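Local coordinates for protein choline kinase (Cryptosporidium parvum, PDB 3MES) that probably phosphorylates choline, and perhaps ethanolamine, at the expense of ATP, an entry step of the Kennedy pathway of phospholipid synthesis, at residues Ile135-Ile139 with Glu149-Asp153; Asn84-Ser90 with Arg104-Tyr110. All blocks are in the same frame, centred on the assembly; numbering follows the deposited sequence.

In the fold
Contact 2 lies within the five-stranded antiparallel sheet of the N-terminal lobe and contact 1 at its edge, in a fold related to protein kinases. Contact 2 comes first along the chain. It pairs strands 85-91 and 104-109, closing a hairpin whose connecting loop is partly unmodelled. Helix 120-132 follows. Contact 1 then closes the hairpin of strands 139-143 and 146-150 at its open end, where the chain enters and leaves the sheet. The two contacts lie in series and neither nest nor cross. Strand 146-150 ties them together by running beside strand 104-109, with Glu-149 O near Leu-106 N. Both touch ADP: contact 1 at the adenine, contact 2 from the base to the phosphates.

Contact 1. Residues Ile135-Ile139 with Glu149-Asp153; sequences IAPNI and EEFID. With ADP (adenosine-5'-diphosphate), chain I.
The side chain of Glu-150 leaves with CG opposite its backbone N (chi1 160°) and stays extended, which carries OE1 back to Asn-138. Glu-149 takes the other course. Its CG lies beside the backbone N (chi1 -57°), and its extended chain sends OE1 toward the adenine of ADP. The contact lies at the start of the kinase hinge, the linker between the two lobes. On the sheet side of the contact, Ile-139 and Glu-149 form an antiparallel non-hydrogen-bonded pair.

Two bonds hold Asn-138 to Glu-150. Glu-150 N donates to Asn-138 O at 2.8 Å, in the carbonyl plane. Asn-138 N donates to Glu-150 OE1 at 3.2 Å and meets the anti lone pair. One residue of the hinge thus grips both the N-H and the C=O of one residue of the loop.

Pro-137 packs beside Ile-152 and the adenine, and its CB touches Glu-150 O. Its CG touches Ile-152 CG1 at 4.0 Å, with the two side chains crossing at about a right angle. The same CG lies 3.8 Å from ADP N6, so the proline also borders the nucleotide. The loop itself follows helix 120-132, and Pro-137 O is bonded to Ser-131 OG.

The adenine binds much as in protein kinases. ADP N6 donates to Glu-150 O at 3.1 Å and weakly to Glu-149 OE1. The other carboxylate oxygen, Glu-149 OE2, forms salt bridges with Arg-147 and Arg-108, which should keep the group turned in place. ADP C2 sits over one face of the Phe-151 ring, displaced toward its rim, with Phe-151 CE1 at 3.5 Å. On the Watson-Crick edge of the base, Ile-152 N donates to ADP N1 at 2.8 Å.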
ATOM      1  N   ILE B 135       5.806  12.013  -7.361  1.00 21.03           N
ATOM      2  CA  ILE B 135       5.783  10.593  -7.685  1.00 20.65           C
ATOM      3  C   ILE B 135       7.206  10.047  -7.791  1.00 20.39           C
ATOM      4  O   ILE B 135       7.568   9.099  -7.095  1.00 20.27           O
ATOM      5  CB  ILE B 135       5.011  10.310  -8.984  1.00 20.70           C
ATOM      6  CG1 ILE B 135       3.507  10.480  -8.743  1.00 20.58           C
ATOM      7  CG2 ILE B 135       5.320   8.905  -9.480  1.00 20.41           C
ATOM      8  CD1 ILE B 135       2.663  10.303  -9.985  1.00 20.62           C
ATOM      9  N   ALA B 136       8.009  10.656  -8.658  1.00 20.02           N
ATOM     10  CA  ALA B 136       9.415  10.289  -8.790  1.00 19.80           C
ATOM     11  C   ALA B 136      10.227  10.859  -7.625  1.00 19.64           C
ATOM     12  O   ALA B 136       9.763  11.756  -6.921  1.00 19.31           O
ATOM     13  CB  ALA B 136       9.968  10.783 -10.115  1.00 19.70           C
ATOM     14  N   PRO B 137      11.444  10.333  -7.415  1.00 19.57           N
ATOM     15  CA  PRO B 137      12.293  10.822  -6.333  1.00 19.65           C
ATOM     16  C   PRO B 137      12.475  12.332  -6.423  1.00 19.72           C
ATOM     17  O   PRO B 137      12.630  12.872  -7.518  1.00 19.72           O
ATOM     18  CB  PRO B 137      13.625  10.109  -6.582  1.00 19.61           C
ATOM     19  CG  PRO B 137      13.255   8.870  -7.326  1.00 19.55           C
ATOM     20  CD  PRO B 137      12.082   9.249  -8.182  1.00 19.50           C
ATOM     21  N   ASN B 138      12.447  13.005  -5.281  1.00 19.91           N
ATOM     22  CA  ASN B 138      12.584  14.456  -5.246  1.00 20.24           C
ATOM     23  C   ASN B 138      13.925  14.941  -5.798  1.00 20.24           C
ATOM     24  O   ASN B 138      14.964  14.334  -5.547  1.00 20.14           O
ATOM     25  CB  ASN B 138      12.391  14.975  -3.820  1.00 20.31           C
ATOM     26  CG  ASN B 138      12.212  16.478  -3.767  1.00 20.90           C
ATOM     27  OD1 ASN B 138      12.695  17.143  -2.848  1.00 21.71           O
ATOM     28  ND2 ASN B 138      11.514  17.024  -4.757  1.00 21.25           N
ATOM     29  N   ILE B 139      13.890  16.035  -6.556  1.00 20.34           N
ATOM     30  CA  ILE B 139      15.108  16.667  -7.050  1.00 20.44           C
ATOM     31  C   ILE B 139      15.564  17.738  -6.070  1.00 20.64           C
ATOM     32  O   ILE B 139      14.831  18.682  -5.783  1.00 20.73           O
ATOM     33  CB  ILE B 139      14.894  17.330  -8.427  1.00 20.47           C
ATOM     34  CG1 ILE B 139      14.631  16.281  -9.507  1.00 20.28           C
ATOM     35  CG2 ILE B 139      16.101  18.179  -8.809  1.00 20.32           C
ATOM     36  CD1 ILE B 139      14.285  16.883 -10.851  1.00 19.80           C
ATOM     37  N   GLU B 149      19.378  13.777  -6.363  1.00 23.03           N
ATOM     38  CA  GLU B 149      18.060  13.236  -6.062  1.00 23.07           C
ATOM     39  C   GLU B 149      17.949  12.766  -4.620  1.00 23.24           C
ATOM     40  O   GLU B 149      18.949  12.447  -3.974  1.00 23.21           O
ATOM     41  CB  GLU B 149      17.742  12.047  -6.969  1.00 22.97           C
ATOM     42  CG  GLU B 149      17.806  12.327  -8.450  1.00 22.79           C
ATOM     43  CD  GLU B 149      17.508  11.085  -9.266  1.00 22.31           C
ATOM     44  OE1 GLU B 149      17.029  10.094  -8.675  1.00 21.68           O
ATOM     45  OE2 GLU B 149      17.755  11.098 -10.489  1.00 22.25           O
ATOM     46  N   GLU B 150      16.716  12.714  -4.131  1.00 23.39           N
ATOM     47  CA  GLU B 150      16.416  12.060  -2.872  1.00 23.52           C
ATOM     48  C   GLU B 150      16.762  10.582  -3.001  1.00 23.54           C
ATOM     49  O   GLU B 150      16.389   9.933  -3.983  1.00 23.58           O
ATOM     50  CB  GLU B 150      14.931  12.219  -2.553  1.00 23.60           C
ATOM     51  CG  GLU B 150      14.391  11.223  -1.553  1.00 24.24           C
ATOM     52  CD  GLU B 150      12.882  11.300  -1.416  1.00 25.54           C
ATOM     53  OE1 GLU B 150      12.221  11.828  -2.337  1.00 25.80           O
ATOM     54  OE2 GLU B 150      12.356  10.828  -0.387  1.00 26.16           O
ATOM     55  N   PHE B 151      17.486  10.046  -2.025  1.00 23.43           N
ATOM     56  CA  PHE B 151      17.803   8.626  -2.043  1.00 23.37           C
ATOM     57  C   PHE B 151      16.659   7.806  -1.456  1.00 23.24           C
ATOM     58  O   PHE B 151      16.387   7.873  -0.259  1.00 23.10           O
ATOM     59  CB  PHE B 151      19.104   8.330  -1.293  1.00 23.38           C
ATOM     60  CG  PHE B 151      19.487   6.876  -1.308  1.00 23.65           C
ATOM     61  CD1 PHE B 151      20.180   6.339  -2.381  1.00 23.51           C
ATOM     62  CD2 PHE B 151      19.139   6.042  -0.259  1.00 23.78           C
ATOM     63  CE1 PHE B 151      20.528   5.001  -2.403  1.00 23.66           C
ATOM     64  CE2 PHE B 151      19.484   4.702  -0.274  1.00 23.98           C
ATOM     65  CZ  PHE B 151      20.179   4.181  -1.349  1.00 23.69           C
ATOM     66  N   ILE B 152      15.992   7.041  -2.312  1.00 23.18           N
ATOM     67  CA  ILE B 152      14.940   6.131  -1.878  1.00 23.07           C
ATOM     68  C   ILE B 152      15.569   4.897  -1.247  1.00 23.15           C
ATOM     69  O   ILE B 152      16.027   3.997  -1.949  1.00 23.06           O
ATOM     70  CB  ILE B 152      14.066   5.690  -3.065  1.00 23.07           C
ATOM     71  CG1 ILE B 152      13.527   6.913  -3.816  1.00 22.93           C
ATOM     72  CG2 ILE B 152      12.942   4.771  -2.596  1.00 22.74           C
ATOM     73  CD1 ILE B 152      12.902   7.971  -2.922  1.00 22.77           C
ATOM     74  N   ASP B 153      15.603   4.855   0.081  1.00 23.32           N
ATOM     75  CA  ASP B 153      16.265   3.752   0.770  1.00 23.58           C
ATOM     76  C   ASP B 153      15.300   2.614   1.073  1.00 23.42           C
ATOM     77  O   ASP B 153      14.439   2.721   1.945  1.00 23.51           O
ATOM     78  CB  ASP B 153      16.964   4.231   2.050  1.00 23.71           C
ATOM     79  CG  ASP B 153      15.987   4.613   3.141  1.00 24.51           C
ATOM     80  OD1 ASP B 153      14.970   5.270   2.827  1.00 25.83           O
ATOM     81  OD2 ASP B 153      16.236   4.263   4.314  1.00 25.38           O
TER
HETATM   82  PB  ADP I 425      20.658   4.238 -15.724  1.00 25.25           P
HETATM   83  O1B ADP I 425      22.145   4.209 -15.989  1.00 25.82           O
HETATM   84  O2B ADP I 425      20.028   5.604 -15.840  1.00 25.37           O
HETATM   85  O3B ADP I 425      19.892   3.129 -16.407  1.00 25.78           O
HETATM   86  PA  ADP I 425      19.175   3.673 -13.377  1.00 24.67           P
HETATM   87  O1A ADP I 425      18.336   2.667 -14.129  1.00 24.49           O
HETATM   88  O2A ADP I 425      18.603   5.018 -13.007  1.00 25.10           O
HETATM   89  O3A ADP I 425      20.567   3.903 -14.155  1.00 24.92           O
HETATM   90  O5' ADP I 425      19.721   2.961 -12.046  1.00 24.63           O
HETATM   91  C5' ADP I 425      19.011   3.071 -10.823  1.00 24.68           C
HETATM   92  C4' ADP I 425      19.439   1.916  -9.938  1.00 24.31           C
HETATM   93  O4' ADP I 425      20.261   2.418  -8.888  1.00 24.16           O
HETATM   94  C3' ADP I 425      18.225   1.270  -9.296  1.00 24.43           C
HETATM   95  O3' ADP I 425      18.169  -0.112  -9.647  1.00 25.27           O
HETATM   96  C2' ADP I 425      18.421   1.434  -7.806  1.00 24.27           C
HETATM   97  O2' ADP I 425      18.865   0.194  -7.253  1.00 24.03           O
HETATM   98  C1' ADP I 425      19.507   2.488  -7.682  1.00 24.07           C
HETATM   99  N9  ADP I 425      18.884   3.830  -7.612  1.00 23.82           N
HETATM  100  C8  ADP I 425      18.739   4.683  -8.644  1.00 23.86           C
HETATM  101  N7  ADP I 425      18.132   5.833  -8.253  1.00 23.35           N
HETATM  102  C5  ADP I 425      17.877   5.720  -6.936  1.00 23.63           C
HETATM  103  C6  ADP I 425      17.254   6.571  -5.896  1.00 23.48           C
HETATM  104  N6  ADP I 425      16.771   7.801  -6.199  1.00 23.34           N
HETATM  105  N1  ADP I 425      17.186   6.078  -4.638  1.00 23.44           N
HETATM  106  C2  ADP I 425      17.663   4.857  -4.330  1.00 23.64           C
HETATM  107  N3  ADP I 425      18.243   4.031  -5.219  1.00 23.57           N
HETATM  108  C4  ADP I 425      18.376   4.399  -6.517  1.00 23.81           C

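Contact 2. Residues Asn84-Ser90 with Arg104-Tyr110; sequences NQLFVVS and RILFRIY. With ADP (adenosine-5'-diphosphate), chain I.
Phe-87 and Phe-107 sit side by side on one face of an antiparallel beta hairpin in the N-terminal lobe of the kinase-like fold. Their backbones form a hydrogen-bonded pair, as do Gln-85 with Ile-109 and Val-89 with Ile-105. Six N-H to O=C bonds join the strands.

This face is closely packed. Phe-87 CB meets Phe-107 CB at 4.0 Å, and Phe-87 CE2 reaches Ile-109 CD1. Val-89 and Ile-105 run alongside each other. Ile-105 CG1 sits between the backbone N and the carbonyl carbon (chi1 68°), and this brings CD1 to 3.7 Å from Val-89 CB. Helix 51-61 packs on both phenylalanines.

Side chains at the margins are looser. Gln-85 is exposed; beyond its backbone bonds its side chain meets Ile-109 through CB alone. Farther along, the chain of the partly exposed Arg-104 kinks at its third torsion and lays one face of its guanidinium over Ser-90 OG and Val-88 CG1. Ser-90 OG is close to Arg-104 NH1, but the approach does not suit a hydrogen bond.

The opposite face receives ADP. Leu-106 CG lies 3.7 Å from ADP N7. Leu-86 CD2 sits over the centre of the Arg-108 guanidinium, 3.7 Å above its plane, while Leu-86 CD1 approaches ADP O5'. The Asn-84 amide stands 85° to that guanidinium, with ND2 at its edge beside NH1, not bonded to it. Asn-84 OD1 accepts from Gly-111 N. Asn-84 ND2 and Arg-108 NH1 both turn to ADP O2B, the former weakly, the latter at 3.1 Å, so two donors converge on one beta-phosphate oxygen. Asn-84 N donates to ADP O1B at 3.0 Å. Arg-108, held at NE by Glu-149, donates through NH2 to ADP O2A in a nearly straight bond (174°) of 2.7 Å.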
ATOM      1  N   ASN B  84      24.282   6.091 -16.874  1.00 26.12           N
ATOM      2  CA  ASN B  84      24.810   7.210 -16.105  1.00 25.95           C
ATOM      3  C   ASN B  84      25.722   6.787 -14.964  1.00 25.79           C
ATOM      4  O   ASN B  84      25.728   5.626 -14.556  1.00 25.70           O
ATOM      5  CB  ASN B  84      23.659   8.060 -15.562  1.00 25.97           C
ATOM      6  CG  ASN B  84      22.721   8.533 -16.655  1.00 25.89           C
ATOM      7  OD1 ASN B  84      23.127   9.247 -17.571  1.00 25.65           O
ATOM      8  ND2 ASN B  84      21.458   8.135 -16.562  1.00 25.95           N
ATOM      9  N   GLN B  85      26.496   7.739 -14.455  1.00 25.58           N
ATOM     10  CA  GLN B  85      27.339   7.498 -13.292  1.00 25.41           C
ATOM     11  C   GLN B  85      26.547   7.813 -12.032  1.00 25.16           C
ATOM     12  O   GLN B  85      26.179   8.959 -11.790  1.00 25.18           O
ATOM     13  CB  GLN B  85      28.598   8.361 -13.350  1.00 25.48           C
ATOM     14  CG  GLN B  85      29.415   8.193 -14.619  1.00 25.96           C
ATOM     15  CD  GLN B  85      30.683   9.027 -14.602  1.00 26.88           C
ATOM     16  OE1 GLN B  85      31.501   8.914 -13.688  1.00 27.51           O
ATOM     17  NE2 GLN B  85      30.854   9.867 -15.617  1.00 26.83           N
ATOM     18  N   LEU B  86      26.277   6.787 -11.233  1.00 24.86           N
ATOM     19  CA  LEU B  86      25.470   6.956 -10.034  1.00 24.50           C
ATOM     20  C   LEU B  86      26.312   6.822  -8.774  1.00 24.36           C
ATOM     21  O   LEU B  86      27.200   5.973  -8.689  1.00 24.22           O
ATOM     22  CB  LEU B  86      24.320   5.946 -10.012  1.00 24.43           C
ATOM     23  CG  LEU B  86      23.390   5.940 -11.229  1.00 24.43           C
ATOM     24  CD1 LEU B  86      22.224   4.981 -11.011  1.00 24.33           C
ATOM     25  CD2 LEU B  86      22.881   7.341 -11.539  1.00 23.88           C
ATOM     26  N   PHE B  87      26.026   7.670  -7.796  1.00 24.30           N
ATOM     27  CA  PHE B  87      26.725   7.624  -6.521  1.00 24.29           C
ATOM     28  C   PHE B  87      25.729   7.764  -5.386  1.00 24.35           C
ATOM     29  O   PHE B  87      24.813   8.581  -5.451  1.00 24.27           O
ATOM     30  CB  PHE B  87      27.756   8.753  -6.425  1.00 24.23           C
ATOM     31  CG  PHE B  87      28.753   8.768  -7.548  1.00 24.15           C
ATOM     32  CD1 PHE B  87      29.956   8.088  -7.434  1.00 24.03           C
ATOM     33  CD2 PHE B  87      28.496   9.477  -8.709  1.00 23.86           C
ATOM     34  CE1 PHE B  87      30.880   8.106  -8.465  1.00 24.34           C
ATOM     35  CE2 PHE B  87      29.416   9.501  -9.744  1.00 24.17           C
ATOM     36  CZ  PHE B  87      30.610   8.814  -9.622  1.00 24.01           C
ATOM     37  N   VAL B  88      25.907   6.963  -4.344  1.00 24.57           N
ATOM     38  CA  VAL B  88      25.148   7.156  -3.124  1.00 24.85           C
ATOM     39  C   VAL B  88      26.013   7.945  -2.150  1.00 25.16           C
ATOM     40  O   VAL B  88      27.064   7.473  -1.717  1.00 25.09           O
ATOM     41  CB  VAL B  88      24.722   5.827  -2.489  1.00 24.79           C
ATOM     42  CG1 VAL B  88      23.763   6.084  -1.341  1.00 24.61           C
ATOM     43  CG2 VAL B  88      24.073   4.928  -3.529  1.00 24.97           C
ATOM     44  N   VAL B  89      25.572   9.156  -1.826  1.00 25.55           N
ATOM     45  CA  VAL B  89      26.318  10.023  -0.926  1.00 25.98           C
ATOM     46  C   VAL B  89      25.628  10.082   0.429  1.00 26.38           C
ATOM     47  O   VAL B  89      24.541  10.643   0.557  1.00 26.38           O
ATOM     48  CB  VAL B  89      26.453  11.445  -1.495  1.00 25.93           C
ATOM     49  CG1 VAL B  89      27.341  12.292  -0.597  1.00 25.75           C
ATOM     50  CG2 VAL B  89      27.007  11.397  -2.913  1.00 25.69           C
ATOM     51  N   SER B  90      26.265   9.500   1.438  1.00 26.96           N
ATOM     52  CA  SER B  90      25.665   9.405   2.762  1.00 27.59           C
ATOM     53  C   SER B  90      26.429  10.204   3.809  1.00 28.02           C
ATOM     54  O   SER B  90      27.614  10.494   3.650  1.00 28.00           O
ATOM     55  CB  SER B  90      25.586   7.942   3.203  1.00 27.53           C
ATOM     56  OG  SER B  90      24.955   7.143   2.220  1.00 27.71           O
ATOM     57  N   ARG B 104      21.005  10.690   3.162  1.00 26.23           N
ATOM     58  CA  ARG B 104      21.544  10.036   1.976  1.00 26.07           C
ATOM     59  C   ARG B 104      20.931  10.656   0.727  1.00 25.65           C
ATOM     60  O   ARG B 104      19.755  11.015   0.721  1.00 25.62           O
ATOM     61  CB  ARG B 104      21.258   8.532   2.010  1.00 26.21           C
ATOM     62  CG  ARG B 104      21.937   7.797   3.158  1.00 27.38           C
ATOM     63  CD  ARG B 104      21.301   6.435   3.421  1.00 28.91           C
ATOM     64  NE  ARG B 104      21.628   5.452   2.390  1.00 30.36           N
ATOM     65  CZ  ARG B 104      22.752   4.740   2.364  1.00 31.09           C
ATOM     66  NH1 ARG B 104      23.667   4.908   3.311  1.00 31.43           N
ATOM     67  NH2 ARG B 104      22.966   3.865   1.391  1.00 31.42           N
ATOM     68  N   ILE B 105      21.730  10.794  -0.324  1.00 25.18           N
ATOM     69  CA  ILE B 105      21.224  11.291  -1.596  1.00 24.83           C
ATOM     70  C   ILE B 105      21.767  10.470  -2.757  1.00 24.70           C
ATOM     71  O   ILE B 105      22.712   9.695  -2.594  1.00 24.65           O
ATOM     72  CB  ILE B 105      21.550  12.790  -1.821  1.00 24.73           C
ATOM     73  CG1 ILE B 105      23.053  13.003  -2.014  1.00 24.54           C
ATOM     74  CG2 ILE B 105      21.005  13.636  -0.681  1.00 24.54           C
ATOM     75  CD1 ILE B 105      23.552  12.631  -3.398  1.00 23.88           C
ATOM     76  N   LEU B 106      21.155  10.641  -3.924  1.00 24.54           N
ATOM     77  CA  LEU B 106      21.575   9.943  -5.130  1.00 24.49           C
ATOM     78  C   LEU B 106      22.175  10.955  -6.100  1.00 24.49           C
ATOM     79  O   LEU B 106      21.479  11.841  -6.591  1.00 24.41           O
ATOM     80  CB  LEU B 106      20.379   9.226  -5.766  1.00 24.42           C
ATOM     81  CG  LEU B 106      20.610   8.277  -6.944  1.00 24.28           C
ATOM     82  CD1 LEU B 106      20.941   9.043  -8.217  1.00 24.10           C
ATOM     83  CD2 LEU B 106      21.695   7.262  -6.614  1.00 24.32           C
ATOM     84  N   PHE B 107      23.474  10.834  -6.354  1.00 24.68           N
ATOM     85  CA  PHE B 107      24.166  11.765  -7.241  1.00 24.87           C
ATOM     86  C   PHE B 107      24.238  11.190  -8.649  1.00 25.07           C
ATOM     87  O   PHE B 107      24.918  10.195  -8.886  1.00 25.10           O
ATOM     88  CB  PHE B 107      25.574  12.056  -6.720  1.00 24.82           C
ATOM     89  CG  PHE B 107      26.173  13.324  -7.262  1.00 24.68           C
ATOM     90  CD1 PHE B 107      26.170  14.486  -6.505  1.00 24.45           C
ATOM     91  CD2 PHE B 107      26.741  13.356  -8.524  1.00 24.44           C
ATOM     92  CE1 PHE B 107      26.720  15.656  -6.999  1.00 24.02           C
ATOM     93  CE2 PHE B 107      27.294  14.524  -9.023  1.00 24.34           C
ATOM     94  CZ  PHE B 107      27.282  15.675  -8.258  1.00 24.04           C
ATOM     95  N   ARG B 108      23.536  11.827  -9.581  1.00 25.33           N
ATOM     96  CA  ARG B 108      23.444  11.320 -10.944  1.00 25.68           C
ATOM     97  C   ARG B 108      24.191  12.200 -11.940  1.00 26.09           C
ATOM     98  O   ARG B 108      23.894  13.385 -12.080  1.00 26.05           O
ATOM     99  CB  ARG B 108      21.975  11.189 -11.360  1.00 25.54           C
ATOM    100  CG  ARG B 108      21.770  10.750 -12.797  1.00 24.98           C
ATOM    101  CD  ARG B 108      20.290  10.721 -13.162  1.00 23.97           C
ATOM    102  NE  ARG B 108      19.553   9.705 -12.415  1.00 23.29           N
ATOM    103  CZ  ARG B 108      19.439   8.435 -12.795  1.00 23.07           C
ATOM    104  NH1 ARG B 108      20.020   8.020 -13.913  1.00 22.87           N
ATOM    105  NH2 ARG B 108      18.745   7.578 -12.058  1.00 22.60           N
ATOM    106  N   ILE B 109      25.161  11.611 -12.632  1.00 26.66           N
ATOM    107  CA  ILE B 109      25.871  12.304 -13.699  1.00 27.29           C
ATOM    108  C   ILE B 109      25.498  11.705 -15.054  1.00 27.78           C
ATOM    109  O   ILE B 109      25.683  10.513 -15.285  1.00 27.84           O
ATOM    110  CB  ILE B 109      27.397  12.241 -13.499  1.00 27.25           C
ATOM    111  CG1 ILE B 109      27.775  12.798 -12.123  1.00 27.21           C
ATOM    112  CG2 ILE B 109      28.108  13.010 -14.603  1.00 27.24           C
ATOM    113  CD1 ILE B 109      29.266  12.943 -11.911  1.00 27.29           C
ATOM    114  N   TYR B 110      24.967  12.538 -15.944  1.00 28.41           N
ATOM    115  CA  TYR B 110      24.466  12.059 -17.229  1.00 29.04           C
ATOM    116  C   TYR B 110      25.580  11.556 -18.142  1.00 29.50           C
ATOM    117  O   TYR B 110      26.475  12.313 -18.522  1.00 29.60           O
ATOM    118  CB  TYR B 110      23.669  13.155 -17.940  1.00 28.97           C
ATOM    119  CG  TYR B 110      22.545  13.733 -17.111  1.00 29.14           C
ATOM    120  CD1 TYR B 110      21.638  12.904 -16.464  1.00 29.11           C
ATOM    121  CD2 TYR B 110      22.384  15.108 -16.985  1.00 29.21           C
ATOM    122  CE1 TYR B 110      20.608  13.427 -15.708  1.00 29.08           C
ATOM    123  CE2 TYR B 110      21.353  15.640 -16.230  1.00 28.99           C
ATOM    124  CZ  TYR B 110      20.469  14.794 -15.595  1.00 29.06           C
ATOM    125  OH  TYR B 110      19.439  15.312 -14.842  1.00 28.86           O
TER
HETATM  126  PB  ADP I 425      20.658   4.238 -15.724  1.00 25.25           P
HETATM  127  O1B ADP I 425      22.145   4.209 -15.989  1.00 25.82           O
HETATM  128  O2B ADP I 425      20.028   5.604 -15.840  1.00 25.37           O
HETATM  129  O3B ADP I 425      19.892   3.129 -16.407  1.00 25.78           O
HETATM  130  PA  ADP I 425      19.175   3.673 -13.377  1.00 24.67           P
HETATM  131  O1A ADP I 425      18.336   2.667 -14.129  1.00 24.49           O
HETATM  132  O2A ADP I 425      18.603   5.018 -13.007  1.00 25.10           O
HETATM  133  O3A ADP I 425      20.567   3.903 -14.155  1.00 24.92           O
HETATM  134  O5' ADP I 425      19.721   2.961 -12.046  1.00 24.63           O
HETATM  135  C5' ADP I 425      19.011   3.071 -10.823  1.00 24.68           C
HETATM  136  C4' ADP I 425      19.439   1.916  -9.938  1.00 24.31           C
HETATM  137  O4' ADP I 425      20.261   2.418  -8.888  1.00 24.16           O
HETATM  138  C3' ADP I 425      18.225   1.270  -9.296  1.00 24.43           C
HETATM  139  O3' ADP I 425      18.169  -0.112  -9.647  1.00 25.27           O
HETATM  140  C2' ADP I 425      18.421   1.434  -7.806  1.00 24.27           C
HETATM  141  O2' ADP I 425      18.865   0.194  -7.253  1.00 24.03           O
HETATM  142  C1' ADP I 425      19.507   2.488  -7.682  1.00 24.07           C
HETATM  143  N9  ADP I 425      18.884   3.830  -7.612  1.00 23.82           N
HETATM  144  C8  ADP I 425      18.739   4.683  -8.644  1.00 23.86           C
HETATM  145  N7  ADP I 425      18.132   5.833  -8.253  1.00 23.35           N
HETATM  146  C5  ADP I 425      17.877   5.720  -6.936  1.00 23.63           C
HETATM  147  C6  ADP I 425      17.254   6.571  -5.896  1.00 23.48           C
HETATM  148  N6  ADP I 425      16.771   7.801  -6.199  1.00 23.34           N
HETATM  149  N1  ADP I 425      17.186   6.078  -4.638  1.00 23.44           N
HETATM  150  C2  ADP I 425      17.663   4.857  -4.330  1.00 23.64           C
HETATM  151  N3  ADP I 425      18.243   4.031  -5.219  1.00 23.57           N
HETATM  152  C4  ADP I 425      18.376   4.399  -6.517  1.00 23.81           C